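Local coordinates for protein racemase (Pseudovibrio sp. JE062, PDB 3MKC) that belongs to the enolase superfamily, joining an N-terminal domain of the mandelate racemase/muconate lactonizing enzyme type to a TIM-barrel-like enolase C-terminal domain, at residues 220-223 with 224-228; 108-111 with 112-116; 344-348 with 349-353; 67-71 with 72-76. All coordinates share one frame; numbering follows the deposited sequence.

How the contacts relate
From the N terminus the order is contact 4, contact 2, contact 1, contact 3. All four are strictly local, each within one unbroken stretch, so they follow in series and none nests in or crosses another. Contact 4 closes a turn between helices 52-59 and 83-93, and contact 2 lies inside helix 102-122. These two touch, Ile110 CD1 packing 3.5 Å from Ile71 CG1, and so tie the turn to the long helix. Contact 1, on helix 219-228 of a beta-alpha-beta unit, is remote, its centre about 40 Å from that of contact 2 across the chain's centre. Contact 3 starts the short helix 349-353; its nearest atoms stay about 12 Å from contact 2.

Contact 1. Residues 220-223 with 224-228; sequences YEVA and RLLNS
Tyr220 and Arg224 meet one turn apart on an alpha-helix, at both the backbone and the ends of their side chains. The amide N of Arg224 donates to Tyr220 O over 3.1 Å, the first of four successive i to i+4 bonds. Leu225 N serves Glu221 O, Leu226 N serves Val222 O at 2.8 Å with a nearly straight N-H (177°), and Asn227 N serves Ala223 O, also at 2.8 Å. All four acceptor carbonyls of 220-223 are thereby satisfied. At the end of the stretch Ser228 N returns to Arg224 O, and the Ser228 hydroxyl OG gives its proton to Leu225 O, 2.8 Å away.

The side-chain bond is much poorer. Arg224 runs extended from CG to NE, and its guanidinium brings one face over CE2 of Tyr220, which lies 3.5 Å from NE; the ring and guanidinium planes are inclined at 54°. NH2 arrives in the ring plane at the phenol edge, and its bond to Tyr220 OH is weak, 3.3 Å long with an N-H...O angle of only 124°. Asn227 ND2 comes within 3.1 Å of Ala223 O, but the angle rules out a bond; this amide donates instead to Asn255 O.

On the buried side Val222 CG1 lies 3.9 Å from Leu226 CD1, the two side chains running alongside each other. Leu225 rests on Val191 and Ala192 of helix 188-202, while Val222 and Leu226 touch the loop residues Phe216 and Tyr212. Helix 219-228 connects the parallel strands 207-211 and 236-238 of the barrel-like domain as the crossover of a beta-alpha-beta unit.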
# COMPACT_ATOMS: atom_id res chain seq x y z
N TYR A 220 16.70 -5.74 21.85
CA TYR A 220 17.19 -4.99 23.00
C TYR A 220 17.84 -3.68 22.54
O TYR A 220 17.58 -2.61 23.10
CB TYR A 220 18.20 -5.84 23.78
CG TYR A 220 18.65 -5.22 25.08
CD1 TYR A 220 17.93 -5.41 26.26
CD2 TYR A 220 19.79 -4.43 25.12
CE1 TYR A 220 18.35 -4.83 27.46
CE2 TYR A 220 20.21 -3.84 26.31
CZ TYR A 220 19.49 -4.04 27.47
OH TYR A 220 19.91 -3.45 28.63
N GLU A 221 18.69 -3.76 21.53
CA GLU A 221 19.35 -2.57 21.01
C GLU A 221 18.31 -1.58 20.46
O GLU A 221 18.42 -0.37 20.66
CB GLU A 221 20.35 -2.97 19.92
CG GLU A 221 21.09 -1.82 19.26
CD GLU A 221 22.14 -2.31 18.27
OE1 GLU A 221 21.80 -3.09 17.36
OE2 GLU A 221 23.31 -1.89 18.39
N VAL A 222 17.29 -2.11 19.79
CA VAL A 222 16.25 -1.25 19.25
C VAL A 222 15.47 -0.57 20.37
O VAL A 222 15.18 0.62 20.31
CB VAL A 222 15.27 -2.04 18.36
CG1 VAL A 222 14.17 -1.13 17.84
CG2 VAL A 222 16.03 -2.66 17.19
N ALA A 223 15.14 -1.33 21.42
CA ALA A 223 14.39 -0.76 22.54
C ALA A 223 15.16 0.40 23.16
O ALA A 223 14.56 1.43 23.50
CB ALA A 223 14.11 -1.83 23.59
N ARG A 224 16.47 0.25 23.31
CA ARG A 224 17.28 1.33 23.89
C ARG A 224 17.16 2.57 23.03
O ARG A 224 16.96 3.68 23.53
CB ARG A 224 18.76 0.93 23.98
CG ARG A 224 19.13 0.31 25.29
CD ARG A 224 20.64 0.18 25.45
NE ARG A 224 20.98 -0.41 26.74
CZ ARG A 224 22.22 -0.72 27.12
NH1 ARG A 224 23.24 -0.50 26.30
NH2 ARG A 224 22.43 -1.27 28.31
N LEU A 225 17.29 2.39 21.72
CA LEU A 225 17.19 3.51 20.80
C LEU A 225 15.83 4.17 20.88
O LEU A 225 15.73 5.38 21.07
CB LEU A 225 17.45 3.04 19.36
CG LEU A 225 17.12 4.01 18.23
CD1 LEU A 225 17.90 5.30 18.39
CD2 LEU A 225 17.44 3.35 16.90
N LEU A 226 14.76 3.39 20.75
CA LEU A 226 13.42 3.96 20.80
C LEU A 226 13.11 4.60 22.14
O LEU A 226 12.43 5.63 22.20
CB LEU A 226 12.38 2.89 20.46
CG LEU A 226 12.48 2.31 19.04
CD1 LEU A 226 11.32 1.35 18.81
CD2 LEU A 226 12.44 3.43 18.00
N ASN A 227 13.60 4.02 23.22
CA ASN A 227 13.34 4.60 24.53
C ASN A 227 14.04 5.94 24.71
O ASN A 227 13.51 6.82 25.38
CB ASN A 227 13.76 3.63 25.64
CG ASN A 227 12.78 2.49 25.81
OD1 ASN A 227 11.60 2.64 25.51
ND2 ASN A 227 13.25 1.35 26.31
N SER A 228 15.20 6.11 24.09
CA SER A 228 15.94 7.37 24.23
C SER A 228 15.38 8.54 23.43
O SER A 228 15.76 9.69 23.65
CB SER A 228 17.41 7.16 23.86
OG SER A 228 17.57 7.00 22.46

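Contact 2. Residues 108-111 with 112-116; sequences SGID and MALYD
Asp111 extends with CG opposite its own N (chi1 -179°), whereas Tyr115 swings CG back beside its N (chi1 -81°), and these two torsions bring carboxylate and ring together one turn apart. They form an i to i+4 pair inside the long alpha-helix 102-122 of the N-terminal domain of this enolase-superfamily protein. The ring offers its edge: Asp111 CG lies in the ring plane, OD2 is 3.4 Å from Tyr115 CE2, and the carboxylate is turned 75° to the ring. The backbone Asp111 O also sits at this edge, 3.2 Å from CD2. Both polar ends converge on Thr295, whose OG1 is hydrogen-bonded to Asp111 OD1 and to Tyr115 OH, so the pair joins this helix to helix 293-306.

Behind the pair, Met112 N bonds Ser108 O at 3.0 Å and Ala113 N bonds Gly109 O. Leu114 N divides itself between Ile110 O and, weakly, Asp111 O, both at 3.1 Å; Tyr115 N reaches Asp111 O only weakly. Every touching residue is buried. Met112, modelled as selenomethionine, packs against Ile320, Thr321 and Ala324 of helix 319-331, and its chain bends at chi3, about the CG-SE bond, to leave CE 4.1 Å from Ser108 O.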
# COMPACT_ATOMS: atom_id res chain seq x y z
N SER A 108 -3.81 -9.89 -5.96
CA SER A 108 -4.04 -8.53 -5.50
C SER A 108 -4.38 -7.57 -6.65
O SER A 108 -5.34 -6.79 -6.55
CB SER A 108 -2.80 -8.02 -4.76
OG SER A 108 -2.52 -8.82 -3.63
N GLY A 109 -3.59 -7.62 -7.71
CA GLY A 109 -3.85 -6.74 -8.85
C GLY A 109 -5.22 -6.97 -9.46
O GLY A 109 -5.90 -6.03 -9.87
N ILE A 110 -5.63 -8.23 -9.55
CA ILE A 110 -6.93 -8.54 -10.11
C ILE A 110 -8.03 -8.02 -9.18
O ILE A 110 -9.01 -7.45 -9.64
CB ILE A 110 -7.11 -10.07 -10.33
CG1 ILE A 110 -6.07 -10.56 -11.34
CG2 ILE A 110 -8.51 -10.36 -10.84
CD1 ILE A 110 -6.07 -12.07 -11.56
N ASP A 111 -7.86 -8.20 -7.87
CA ASP A 111 -8.87 -7.74 -6.92
C ASP A 111 -9.10 -6.24 -7.05
O ASP A 111 -10.23 -5.76 -7.09
CB ASP A 111 -8.46 -8.06 -5.49
CG ASP A 111 -9.49 -7.61 -4.47
OD1 ASP A 111 -10.58 -8.23 -4.41
OD2 ASP A 111 -9.22 -6.63 -3.74
N MSE A 112 -8.00 -5.50 -7.11
CA MSE A 112 -8.05 -4.05 -7.24
C MSE A 112 -8.79 -3.65 -8.52
O MSE A 112 -9.61 -2.73 -8.52
CB MSE A 112 -6.63 -3.49 -7.29
CG MSE A 112 -6.54 -1.99 -7.17
SE MSE A 112 -4.70 -1.40 -7.17
CE MSE A 112 -3.98 -2.92 -6.19
N ALA A 113 -8.50 -4.36 -9.60
CA ALA A 113 -9.13 -4.06 -10.89
C ALA A 113 -10.64 -4.34 -10.89
O ALA A 113 -11.38 -3.74 -11.66
CB ALA A 113 -8.45 -4.86 -11.99
N LEU A 114 -11.09 -5.25 -10.03
CA LEU A 114 -12.51 -5.56 -9.98
C LEU A 114 -13.28 -4.41 -9.34
O LEU A 114 -14.41 -4.14 -9.72
CB LEU A 114 -12.75 -6.85 -9.19
CG LEU A 114 -12.30 -8.12 -9.92
CD1 LEU A 114 -12.52 -9.32 -9.02
CD2 LEU A 114 -13.07 -8.27 -11.22
N TYR A 115 -12.66 -3.74 -8.38
CA TYR A 115 -13.32 -2.61 -7.74
C TYR A 115 -13.50 -1.50 -8.77
O TYR A 115 -14.50 -0.79 -8.76
CB TYR A 115 -12.50 -2.13 -6.54
CG TYR A 115 -12.73 -2.98 -5.32
CD1 TYR A 115 -13.83 -2.76 -4.49
CD2 TYR A 115 -11.89 -4.05 -5.02
CE1 TYR A 115 -14.10 -3.60 -3.42
CE2 TYR A 115 -12.15 -4.90 -3.95
CZ TYR A 115 -13.26 -4.67 -3.15
OH TYR A 115 -13.55 -5.52 -2.11
N ASP A 116 -12.52 -1.36 -9.66
CA ASP A 116 -12.59 -0.32 -10.68
C ASP A 116 -13.67 -0.71 -11.69
O ASP A 116 -14.52 0.10 -12.04
CB ASP A 116 -11.23 -0.16 -11.36
CG ASP A 116 -11.16 1.06 -12.27
OD1 ASP A 116 -11.80 2.08 -11.95
OD2 ASP A 116 -10.44 1.00 -13.29

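Contact 3. Residues 344-348 with 349-353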
# COMPACT_ATOMS: atom_id res chain seq x y z
N GLU A 344 4.50 15.97 -6.15
CA GLU A 344 5.32 17.13 -5.82
C GLU A 344 6.23 16.85 -4.63
O GLU A 344 6.98 17.73 -4.19
CB GLU A 344 4.44 18.34 -5.52
CG GLU A 344 3.65 18.85 -6.73
CD GLU A 344 2.79 20.06 -6.41
OE1 GLU A 344 3.34 21.09 -5.98
OE2 GLU A 344 1.55 19.96 -6.58
N PHE A 345 6.17 15.62 -4.12
CA PHE A 345 6.98 15.23 -2.97
C PHE A 345 7.72 13.92 -3.22
O PHE A 345 7.94 13.14 -2.29
CB PHE A 345 6.10 15.09 -1.73
CG PHE A 345 5.63 16.40 -1.17
CD1 PHE A 345 6.41 17.10 -0.26
CD2 PHE A 345 4.41 16.94 -1.57
CE1 PHE A 345 5.98 18.33 0.24
CE2 PHE A 345 3.98 18.16 -1.07
CZ PHE A 345 4.77 18.86 -0.17
N CYS A 346 8.09 13.68 -4.47
CA CYS A 346 8.80 12.46 -4.81
C CYS A 346 9.24 12.48 -6.26
O CYS A 346 8.79 13.30 -7.06
CB CYS A 346 7.90 11.25 -4.60
SG CYS A 346 6.75 10.97 -5.97
N ASP A 347 10.13 11.56 -6.60
CA ASP A 347 10.61 11.43 -7.96
C ASP A 347 10.17 10.06 -8.44
O ASP A 347 10.28 9.07 -7.70
CB ASP A 347 12.13 11.55 -8.03
CG ASP A 347 12.62 12.94 -7.66
OD1 ASP A 347 12.02 13.92 -8.14
OD2 ASP A 347 13.61 13.04 -6.89
N GLY A 348 9.66 9.99 -9.66
CA GLY A 348 9.20 8.73 -10.20
C GLY A 348 8.29 8.97 -11.38
O GLY A 348 7.09 9.23 -11.20
N GLU A 349 8.85 8.90 -12.58
CA GLU A 349 8.10 9.12 -13.81
C GLU A 349 6.86 8.23 -13.87
O GLU A 349 5.78 8.68 -14.23
CB GLU A 349 8.98 8.83 -15.03
CG GLU A 349 10.13 9.81 -15.28
CD GLU A 349 11.25 9.72 -14.25
OE1 GLU A 349 11.53 8.61 -13.76
OE2 GLU A 349 11.86 10.77 -13.94
N LEU A 350 7.03 6.96 -13.53
CA LEU A 350 5.94 6.00 -13.57
C LEU A 350 4.79 6.43 -12.65
O LEU A 350 3.62 6.44 -13.06
CB LEU A 350 6.46 4.62 -13.15
CG LEU A 350 5.83 3.43 -13.86
CD1 LEU A 350 5.96 3.60 -15.37
CD2 LEU A 350 6.53 2.16 -13.40
N ARG A 351 5.13 6.79 -11.42
CA ARG A 351 4.13 7.23 -10.45
C ARG A 351 3.44 8.50 -10.94
O ARG A 351 2.26 8.72 -10.69
CB ARG A 351 4.79 7.51 -9.11
CG ARG A 351 3.90 8.26 -8.12
CD ARG A 351 2.72 7.40 -7.71
NE ARG A 351 1.78 8.13 -6.85
CZ ARG A 351 0.88 9.00 -7.29
NH1 ARG A 351 0.77 9.25 -8.59
NH2 ARG A 351 0.08 9.61 -6.43
N LYS A 352 4.19 9.34 -11.65
CA LYS A 352 3.66 10.60 -12.15
C LYS A 352 2.81 10.54 -13.43
O LYS A 352 1.78 11.21 -13.52
CB LYS A 352 4.80 11.59 -12.39
CG LYS A 352 5.54 12.03 -11.14
CD LYS A 352 6.57 13.08 -11.52
CE LYS A 352 7.26 13.68 -10.31
NZ LYS A 352 8.15 14.79 -10.71
N TYR A 353 3.23 9.73 -14.41
CA TYR A 353 2.52 9.68 -15.69
C TYR A 353 1.67 8.47 -16.09
O TYR A 353 0.87 8.58 -17.01
CB TYR A 353 3.52 9.91 -16.83
CG TYR A 353 4.60 10.93 -16.55
CD1 TYR A 353 4.28 12.26 -16.24
CD2 TYR A 353 5.95 10.59 -16.64
CE1 TYR A 353 5.28 13.21 -16.02
CE2 TYR A 353 6.96 11.53 -16.42
CZ TYR A 353 6.62 12.83 -16.12
OH TYR A 353 7.62 13.76 -15.92
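Gly348 and Lys352 carry this contact, with Cys346 as a third participant. Gly348 is the N-cap of the short helix 349-353, which follows strand 339-340 in the barrel-like enolase C-terminal domain. Its carbonyl begins the helical bonding: Lys352 N donates to Gly348 O over 2.9 Å, lying nearly along the C=O axis, with an N-H...O angle of 146°. Tyr353 N continues the pattern to Glu349 O. The phi of Gly348, 162°, suits a residue without CB, since a side chain there would run into the carbonyl O of Asp347.

Lys352 reaches back alongside the loop that enters its own helix. With CG beside the backbone N (chi1 -65°) and the chain extended beyond it, the aliphatic part travels along the incoming residues. Its NZ ends 4.7 Å from Asp347 OD1, opposite charges near each other but not in contact, so any attraction is probably modest.

Cys346 touches the helix only loosely, through SG. That atom is 4.5 Å from Arg351 CG, on a side chain that starts toward the loop and then bends at chi2 to carry the guanidinium away, where NH2 makes a salt bridge with Glu358 OE2. Glu349 and Leu350 lean on Tyr22 and Val20 of strand 12-22, which places the turn against that strand. The lysine's route is marked by two carbonyl oxygens: Lys352 CG passes 3.2 Å from Gly348 O, and its CE lies 3.6 Å from Cys346 O.

Contact 4. Residues 67-71 with 72-76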
# COMPACT_ATOMS: atom_id res chain seq x y z
N TRP A 67 -5.72 -27.45 -7.28
CA TRP A 67 -5.06 -26.37 -6.55
C TRP A 67 -3.98 -25.63 -7.33
O TRP A 67 -3.34 -24.72 -6.79
CB TRP A 67 -4.49 -26.92 -5.24
CG TRP A 67 -5.55 -27.53 -4.37
CD1 TRP A 67 -6.51 -26.86 -3.66
CD2 TRP A 67 -5.79 -28.92 -4.15
NE1 TRP A 67 -7.34 -27.75 -3.02
CE2 TRP A 67 -6.92 -29.02 -3.30
CE3 TRP A 67 -5.17 -30.10 -4.58
CZ2 TRP A 67 -7.44 -30.25 -2.88
CZ3 TRP A 67 -5.68 -31.32 -4.17
CH2 TRP A 67 -6.81 -31.39 -3.32
N LEU A 68 -3.77 -26.02 -8.58
CA LEU A 68 -2.76 -25.38 -9.43
C LEU A 68 -3.45 -24.93 -10.71
O LEU A 68 -3.33 -25.55 -11.76
CB LEU A 68 -1.62 -26.36 -9.74
CG LEU A 68 -0.41 -25.86 -10.53
CD1 LEU A 68 0.09 -24.56 -9.95
CD2 LEU A 68 0.70 -26.91 -10.49
N THR A 69 -4.16 -23.82 -10.59
CA THR A 69 -4.92 -23.26 -11.70
C THR A 69 -4.36 -21.91 -12.12
O THR A 69 -3.72 -21.21 -11.34
CB THR A 69 -6.37 -23.07 -11.25
OG1 THR A 69 -6.82 -24.27 -10.59
CG2 THR A 69 -7.27 -22.77 -12.43
N ASN A 70 -4.59 -21.54 -13.38
CA ASN A 70 -4.15 -20.24 -13.85
C ASN A 70 -5.01 -19.27 -13.03
O ASN A 70 -6.21 -19.50 -12.86
CB ASN A 70 -4.42 -20.09 -15.35
CG ASN A 70 -4.10 -18.71 -15.85
OD1 ASN A 70 -4.87 -17.77 -15.64
ND2 ASN A 70 -2.95 -18.56 -16.51
N ILE A 71 -4.41 -18.19 -12.53
CA ILE A 71 -5.12 -17.23 -11.69
C ILE A 71 -6.36 -16.59 -12.31
O ILE A 71 -7.39 -16.43 -11.65
CB ILE A 71 -4.16 -16.10 -11.21
CG1 ILE A 71 -4.89 -15.09 -10.32
CG2 ILE A 71 -3.57 -15.37 -12.39
CD1 ILE A 71 -5.39 -15.66 -9.03
N THR A 72 -6.28 -16.23 -13.59
CA THR A 72 -7.41 -15.58 -14.25
C THR A 72 -8.57 -16.51 -14.58
O THR A 72 -9.70 -16.06 -14.70
CB THR A 72 -6.97 -14.93 -15.56
OG1 THR A 72 -6.70 -15.96 -16.53
CG2 THR A 72 -5.71 -14.12 -15.36
N GLU A 73 -8.28 -17.80 -14.71
CA GLU A 73 -9.30 -18.77 -15.08
C GLU A 73 -10.59 -18.71 -14.27
O GLU A 73 -11.69 -18.73 -14.83
CB GLU A 73 -8.72 -20.18 -15.02
CG GLU A 73 -9.58 -21.22 -15.71
CD GLU A 73 -8.96 -22.61 -15.65
OE1 GLU A 73 -7.80 -22.77 -16.08
OE2 GLU A 73 -9.64 -23.54 -15.16
N LYS A 74 -10.48 -18.62 -12.95
CA LYS A 74 -11.67 -18.59 -12.12
C LYS A 74 -12.41 -17.25 -12.07
O LYS A 74 -13.46 -17.15 -11.43
CB LYS A 74 -11.32 -19.05 -10.70
CG LYS A 74 -10.84 -20.49 -10.63
CD LYS A 74 -11.94 -21.47 -11.03
CE LYS A 74 -11.40 -22.89 -11.10
NZ LYS A 74 -12.46 -23.89 -11.37
N ALA A 75 -11.88 -16.24 -12.75
CA ALA A 75 -12.49 -14.92 -12.80
C ALA A 75 -13.23 -14.73 -14.12
O ALA A 75 -14.31 -14.13 -14.16
CB ALA A 75 -11.42 -13.85 -12.65
N ILE A 76 -12.65 -15.24 -15.21
CA ILE A 76 -13.27 -15.13 -16.52
C ILE A 76 -14.70 -15.67 -16.50
O ILE A 76 -14.95 -16.78 -16.02
CB ILE A 76 -12.47 -15.92 -17.58
CG1 ILE A 76 -11.02 -15.47 -17.59
CG2 ILE A 76 -13.11 -15.74 -18.96
CD1 ILE A 76 -10.82 -14.02 -17.94
O HOH W 1 -8.24 -18.76 -11.26
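Asn70 and Thr72 are joined by two hydrogen bonds to a single acceptor. Asn70 OD1 receives Thr72 OG1 at 2.7 Å and Thr72 N at 2.9 Å, the two donors coming from opposite faces of the amide plane. Thr72 places its hydroxyl between its backbone N and carbonyl carbon (chi1 72°), which turns OG1 back to the asparagine. The other end of that amide is held too, ND2 donating to Ala59 O and Ile61 O.

In the backbone, Glu73 N donates to Asn70 O over 3.3 Å, arriving from above the carbonyl plane. The side-chain bond to Thr72 N makes an Asx turn, and the Asn70-Glu73 bond closes an overlapping beta-turn, Asn70 to Glu73, in the segment leading to helix 83-93 of the N-terminal domain. One water bridges the turn: it donates to Asn70 O at 2.7 Å and accepts from Lys74 N at 2.8 Å. Downstream, Thr72 O takes both Ala75 N and Ile76 N.

Van der Waals contact adds Thr69, whose methyl CG2 sits 3.6 Å from Glu73 CD, the side chains crossing at about a right angle. Glu73 OE1 bonds Thr63 OG1, and Thr69 OG1 bonds Ala93 O.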